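CghA (PDB 6KBC) belongs to a fungal family of two-domain, calycin-like beta proteins and holds the ligand WK1 in a pocket. Local coordinates at residues G324-F329 with D342-Q347; P98-T103 with G116-E121. One frame throughout, in Å; residues are numbered along the deposited sequence.

Overall arrangement
From the N terminus, contact 2 comes first: residues 98-103 and 116-121 pair as a beta hairpin and close a loop of 12 residues in the N-terminal domain. The hairpin ties strand 6-10 to strand 132-137. Contact 1 opens only much later, where 324-329 and 342-347 close a second 12-residue loop in the C-terminal domain and join strand 302-308 to strand 363-375. The two hairpins follow in series, so they neither nest nor cross. Their centres lie about 36 Å apart, on opposite sides of the chain's centre, and they do not touch. Each joins neighbouring strands within its own calycin-clan domain.

Contact 1. Residues G324-F329 with D342-Q347; sequences GYRLEF and DLRHHQ
Arg326 and Asp342 form a side-on salt bridge on one face of an antiparallel strand pair. Arg326 CB passes Asp342 OD1 at 3.6 Å; the arginine chain has CG anti to the backbone N (chi1 175°), and CG and CD continue alongside that same oxygen. A bend at chi3 (-63°) then turns the guanidinium toward the carboxylate of Asp342: Arg326 NE bonds Asp342 OD1 at 2.7 Å, and Arg326 NH2 reaches Asp342 OD2 at 3.0 Å. Both oxygens use their syn lone pairs, and the guanidinium and carboxylate are nearly coplanar (14°), so the paired bonds fix how each group is turned. Arg344 NH2 also bonds Asp342 OD2, from above the carboxylate plane, while its NH1 reaches the carbonyls of Asp310 and Asp312; the shared acid probably offsets the closeness of the two arginines.

Glycine suits position 324 because a CB there would collide with Leu343 O and Arg344 CA, and the backbone angles would jam it against the preceding carbonyl. Gly324 CA lies over the His345 ring, 3.7 Å from its centroid, in a CH-pi contact; Glu390 and the Leu314 carbonyl hold that ring. Leu327 CD1 meets Leu343 CD2 at 4.0 Å. Reciprocal Tyr325-Leu343 backbone bonds complete a beta hairpin of the calycin-clan C-terminal domain, with a salt-bridge network on one face and leucines packed on Val245 on the other.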
loop_
_atom_site.group_PDB
_atom_site.type_symbol
_atom_site.label_atom_id
_atom_site.label_comp_id
_atom_site.label_asym_id
_atom_site.label_seq_id
_atom_site.Cartn_x
_atom_site.Cartn_y
_atom_site.Cartn_z
ATOM N N GLY A 324 5.696 -8.533 -15.111
ATOM C CA GLY A 324 6.070 -8.452 -13.711
ATOM C C GLY A 324 7.059 -7.320 -13.518
ATOM O O GLY A 324 7.225 -6.468 -14.387
ATOM N N TYR A 325 7.708 -7.346 -12.370
ATOM C CA TYR A 325 8.680 -6.333 -12.013
ATOM C C TYR A 325 9.900 -7.020 -11.434
ATOM O O TYR A 325 9.778 -8.017 -10.712
ATOM C CB TYR A 325 8.122 -5.356 -10.970
ATOM C CG TYR A 325 7.542 -4.078 -11.530
ATOM C CD1 TYR A 325 8.358 -2.978 -11.781
ATOM C CD2 TYR A 325 6.171 -3.952 -11.761
ATOM C CE1 TYR A 325 7.826 -1.791 -12.287
ATOM C CE2 TYR A 325 5.628 -2.783 -12.247
ATOM C CZ TYR A 325 6.464 -1.698 -12.501
ATOM O OH TYR A 325 5.929 -0.525 -12.991
ATOM N N ARG A 326 11.067 -6.475 -11.730
ATOM C CA ARG A 326 12.282 -6.826 -11.017
ATOM C C ARG A 326 12.515 -5.778 -9.944
ATOM O O ARG A 326 12.369 -4.582 -10.210
ATOM C CB ARG A 326 13.477 -6.903 -11.965
ATOM C CG ARG A 326 14.813 -7.148 -11.257
ATOM C CD ARG A 326 15.845 -7.617 -12.288
ATOM N NE ARG A 326 15.404 -8.887 -12.856
ATOM C CZ ARG A 326 15.707 -9.332 -14.071
ATOM N NH1 ARG A 326 16.493 -8.623 -14.873
ATOM N NH2 ARG A 326 15.224 -10.500 -14.481
ATOM N N LEU A 327 12.830 -6.233 -8.727
ATOM C CA LEU A 327 13.226 -5.374 -7.617
ATOM C C LEU A 327 14.662 -5.695 -7.261
ATOM O O LEU A 327 14.966 -6.822 -6.848
ATOM C CB LEU A 327 12.362 -5.595 -6.368
ATOM C CG LEU A 327 10.876 -5.307 -6.461
ATOM C CD1 LEU A 327 10.257 -5.513 -5.065
ATOM C CD2 LEU A 327 10.661 -3.900 -6.979
ATOM N N GLU A 328 15.536 -4.711 -7.384
ATOM C CA GLU A 328 16.928 -4.873 -6.998
ATOM C C GLU A 328 17.186 -3.945 -5.822
ATOM O O GLU A 328 17.172 -2.723 -5.983
ATOM C CB GLU A 328 17.857 -4.561 -8.158
ATOM C CG GLU A 328 19.329 -4.598 -7.817
ATOM C CD GLU A 328 20.101 -3.835 -8.863
ATOM O OE1 GLU A 328 20.682 -4.483 -9.744
ATOM O OE2 GLU A 328 20.085 -2.583 -8.818
ATOM N N PHE A 329 17.406 -4.517 -4.644
ATOM C CA PHE A 329 17.723 -3.718 -3.467
ATOM C C PHE A 329 19.228 -3.635 -3.308
ATOM O O PHE A 329 19.937 -4.610 -3.548
ATOM C CB PHE A 329 17.113 -4.334 -2.198
ATOM C CG PHE A 329 15.644 -4.132 -2.078
ATOM C CD1 PHE A 329 15.142 -3.015 -1.438
ATOM C CD2 PHE A 329 14.757 -5.064 -2.602
ATOM C CE1 PHE A 329 13.768 -2.839 -1.305
ATOM C CE2 PHE A 329 13.392 -4.894 -2.481
ATOM C CZ PHE A 329 12.897 -3.772 -1.823
ATOM N N ASP A 342 12.555 -11.279 -8.838
ATOM C CA ASP A 342 11.603 -11.160 -9.926
ATOM C C ASP A 342 10.226 -11.432 -9.364
ATOM O O ASP A 342 10.010 -12.450 -8.689
ATOM C CB ASP A 342 11.941 -12.123 -11.064
ATOM C CG ASP A 342 13.087 -11.601 -11.922
ATOM O OD1 ASP A 342 13.618 -10.504 -11.610
ATOM O OD2 ASP A 342 13.429 -12.258 -12.916
ATOM N N LEU A 343 9.316 -10.507 -9.601
ATOM C CA LEU A 343 7.942 -10.616 -9.136
ATOM C C LEU A 343 7.097 -10.773 -10.386
ATOM O O LEU A 343 6.855 -9.796 -11.101
ATOM C CB LEU A 343 7.533 -9.389 -8.337
ATOM C CG LEU A 343 7.999 -9.354 -6.873
ATOM C CD1 LEU A 343 9.497 -9.324 -6.764
ATOM C CD2 LEU A 343 7.421 -8.116 -6.265
ATOM N N ARG A 344 6.667 -11.994 -10.675
ATOM C CA ARG A 344 6.003 -12.258 -11.943
ATOM C C ARG A 344 4.514 -12.412 -11.718
ATOM O O ARG A 344 4.088 -13.079 -10.771
ATOM C CB ARG A 344 6.607 -13.480 -12.645
ATOM C CG ARG A 344 8.054 -13.197 -13.012
ATOM C CD ARG A 344 8.752 -14.377 -13.668
ATOM N NE ARG A 344 10.108 -13.996 -14.041
ATOM C CZ ARG A 344 10.424 -13.400 -15.187
ATOM N NH1 ARG A 344 9.473 -13.114 -16.079
ATOM N NH2 ARG A 344 11.690 -13.082 -15.439
ATOM N N HIS A 345 3.734 -11.768 -12.593
ATOM C CA HIS A 345 2.282 -11.754 -12.490
ATOM C C HIS A 345 1.729 -13.168 -12.547
ATOM O O HIS A 345 1.833 -13.837 -13.584
ATOM C CB HIS A 345 1.677 -10.929 -13.622
ATOM C CG HIS A 345 2.089 -9.487 -13.599
ATOM N ND1 HIS A 345 2.107 -8.703 -14.733
ATOM C CD2 HIS A 345 2.482 -8.689 -12.578
ATOM C CE1 HIS A 345 2.506 -7.484 -14.414
ATOM N NE2 HIS A 345 2.726 -7.444 -13.108
ATOM N N HIS A 346 1.130 -13.612 -11.445
ATOM C CA HIS A 346 0.573 -14.949 -11.342
ATOM C C HIS A 346 -0.938 -14.959 -11.475
ATOM O O HIS A 346 -1.489 -15.816 -12.163
ATOM C CB HIS A 346 0.977 -15.593 -10.009
ATOM C CG HIS A 346 0.413 -16.964 -9.829
ATOM N ND1 HIS A 346 0.944 -18.073 -10.453
ATOM C CD2 HIS A 346 -0.660 -17.403 -9.125
ATOM C CE1 HIS A 346 0.227 -19.137 -10.135
ATOM N NE2 HIS A 346 -0.749 -18.759 -9.326
ATOM N N GLN A 347 -1.620 -14.010 -10.851
ATOM C CA GLN A 347 -3.068 -13.942 -10.922
ATOM C C GLN A 347 -3.465 -12.497 -11.106
ATOM O O GLN A 347 -3.018 -11.634 -10.347
ATOM C CB GLN A 347 -3.746 -14.504 -9.653
ATOM C CG GLN A 347 -5.263 -14.464 -9.758
ATOM C CD GLN A 347 -5.976 -14.951 -8.499
ATOM O OE1 GLN A 347 -5.350 -15.443 -7.551
ATOM N NE2 GLN A 347 -7.297 -14.797 -8.485
#

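Contact 2. Residues P98-T103 with G116-E121; sequences PVSVVT and GVWRTE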
loop_
_atom_site.group_PDB
_atom_site.type_symbol
_atom_site.label_atom_id
_atom_site.label_comp_id
_atom_site.label_asym_id
_atom_site.label_seq_id
_atom_site.Cartn_x
_atom_site.Cartn_y
_atom_site.Cartn_z
ATOM N N PRO A 98 -20.819 8.377 4.313
ATOM C CA PRO A 98 -20.873 9.811 4.626
ATOM C C PRO A 98 -20.087 10.243 5.853
ATOM O O PRO A 98 -19.911 11.453 6.046
ATOM C CB PRO A 98 -22.377 10.044 4.850
ATOM C CG PRO A 98 -22.853 8.752 5.411
ATOM C CD PRO A 98 -22.062 7.681 4.695
ATOM N N VAL A 99 -19.613 9.319 6.684
ATOM C CA VAL A 99 -18.915 9.657 7.919
ATOM C C VAL A 99 -17.571 8.949 7.952
ATOM O O VAL A 99 -17.496 7.732 7.747
ATOM C CB VAL A 99 -19.730 9.286 9.174
ATOM C CG1 VAL A 99 -19.040 9.816 10.416
ATOM C CG2 VAL A 99 -21.132 9.847 9.088
ATOM N N SER A 100 -16.521 9.708 8.246
ATOM C CA SER A 100 -15.207 9.171 8.567
ATOM C C SER A 100 -14.738 9.806 9.857
ATOM O O SER A 100 -14.531 11.021 9.909
ATOM C CB SER A 100 -14.187 9.443 7.459
ATOM O OG SER A 100 -12.911 8.972 7.868
ATOM N N VAL A 101 -14.539 8.992 10.885
ATOM C CA VAL A 101 -14.059 9.491 12.162
ATOM C C VAL A 101 -12.844 8.685 12.583
ATOM O O VAL A 101 -12.853 7.450 12.523
ATOM C CB VAL A 101 -15.163 9.460 13.241
ATOM C CG1 VAL A 101 -15.640 8.048 13.508
ATOM C CG2 VAL A 101 -14.647 10.085 14.520
ATOM N N VAL A 102 -11.791 9.385 12.989
ATOM C CA VAL A 102 -10.602 8.758 13.548
ATOM C C VAL A 102 -10.360 9.351 14.923
ATOM O O VAL A 102 -10.348 10.576 15.085
ATOM C CB VAL A 102 -9.369 8.951 12.651
ATOM C CG1 VAL A 102 -8.155 8.275 13.287
ATOM C CG2 VAL A 102 -9.646 8.390 11.269
ATOM N N THR A 103 -10.176 8.483 15.906
ATOM C CA THR A 103 -9.882 8.893 17.264
ATOM C C THR A 103 -8.555 8.290 17.687
ATOM O O THR A 103 -8.196 7.190 17.266
ATOM C CB THR A 103 -10.988 8.451 18.224
ATOM O OG1 THR A 103 -10.988 7.021 18.311
ATOM C CG2 THR A 103 -12.345 8.918 17.724
ATOM N N GLY A 116 -10.575 4.016 13.580
ATOM C CA GLY A 116 -11.157 4.713 12.447
ATOM C C GLY A 116 -12.467 4.052 12.080
ATOM O O GLY A 116 -12.584 2.826 12.135
ATOM N N VAL A 117 -13.459 4.871 11.739
ATOM C CA VAL A 117 -14.764 4.354 11.345
ATOM C C VAL A 117 -15.284 5.133 10.147
ATOM O O VAL A 117 -15.594 6.325 10.240
ATOM C CB VAL A 117 -15.779 4.390 12.508
ATOM C CG1 VAL A 117 -17.031 3.622 12.120
ATOM C CG2 VAL A 117 -15.183 3.809 13.789
ATOM N N TRP A 118 -15.287 4.461 9.005
ATOM C CA TRP A 118 -16.051 4.763 7.799
ATOM C C TRP A 118 -17.427 4.125 7.916
ATOM O O TRP A 118 -17.554 2.895 7.889
ATOM C CB TRP A 118 -15.244 4.239 6.613
ATOM C CG TRP A 118 -14.076 5.092 6.108
ATOM C CD1 TRP A 118 -14.085 5.867 4.989
ATOM C CD2 TRP A 118 -12.964 5.584 6.884
ATOM N NE1 TRP A 118 -12.927 6.588 4.886
ATOM C CE2 TRP A 118 -12.238 6.470 6.059
ATOM C CE3 TRP A 118 -12.465 5.294 8.156
ATOM C CZ2 TRP A 118 -11.045 7.062 6.462
ATOM C CZ3 TRP A 118 -11.280 5.889 8.557
ATOM C CH2 TRP A 118 -10.581 6.762 7.707
ATOM N N ARG A 119 -18.459 4.952 8.075
ATOM C CA ARG A 119 -19.778 4.430 8.403
ATOM C C ARG A 119 -20.878 5.340 7.889
ATOM O O ARG A 119 -20.676 6.532 7.646
ATOM C CB ARG A 119 -19.976 4.242 9.910
ATOM C CG ARG A 119 -19.876 5.552 10.670
ATOM C CD ARG A 119 -20.118 5.400 12.157
ATOM N NE ARG A 119 -19.952 6.684 12.835
ATOM C CZ ARG A 119 -20.895 7.614 12.943
ATOM N NH1 ARG A 119 -22.059 7.468 12.324
ATOM N NH2 ARG A 119 -20.634 8.736 13.597
ATOM N N THR A 120 -22.058 4.742 7.735
ATOM C CA THR A 120 -23.294 5.487 7.572
ATOM C C THR A 120 -23.695 6.141 8.900
ATOM O O THR A 120 -23.089 5.906 9.953
ATOM C CB THR A 120 -24.402 4.566 7.071
ATOM O OG1 THR A 120 -24.447 3.397 7.896
ATOM C CG2 THR A 120 -24.142 4.153 5.635
ATOM N N GLU A 121 -24.740 6.968 8.841
ATOM C CA GLU A 121 -25.113 7.832 9.965
ATOM C C GLU A 121 -25.735 7.069 11.137
ATOM O O GLU A 121 -26.478 6.108 10.944
ATOM C CB GLU A 121 -26.080 8.922 9.490
ATOM C CG GLU A 121 -25.551 9.764 8.332
ATOM C CD GLU A 121 -24.806 11.003 8.799
ATOM O OE1 GLU A 121 -24.427 11.050 9.993
ATOM O OE2 GLU A 121 -24.578 11.916 7.972
#
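Val101 and Val117 make one of the two hydrogen-bonded pairs of this antiparallel contact, with Val101 N to Val117 O at 2.9 Å and Val117 N to Val101 O at 2.8 Å. The Val99-Arg119 pair is less even: Arg119 N bonds Val99 O at 3.0 Å, but the return bond from Val99 N to Arg119 O is weak, as the pairing gives way to loop at Pro98 and Thr120.

Aromatic contacts gather around Trp118. Ser100, small enough to lie against the face of an indole, makes a CH-pi contact through CB, 4.0 Å from the centroid of the five-membered ring of Trp118. Its OG, anti to the backbone N (chi1 176°), lies over the same ring system, with Ser100 OG 3.0 Å from Trp118 CZ2. Arg68 bonds this hydroxyl, and the Phe67 carbonyl accepts from Trp118 NE1, so both polar groups are satisfied. Val102 CG2 adds a methyl 4.0 Å from Trp118 CH2, while Gly116, lacking a side chain, leaves room for the ring.

The face of Val99, Val101 and Val117 is packed by methyls and by the flat of an arginine. Val101 CG1 lies 3.8 Å from Val117 CB, and Val99 CG1 rests over the Arg119 guanidinium, 3.7 Å from Arg119 NH2. Val99 and Val101 meet neighbours on strand 6-10, while Ser100 packs on Phe77 and Trp118 on Phe77 and Phe66: an antiparallel hairpin set between strands 6-10 and 132-137 in the calycin-clan N-terminal domain.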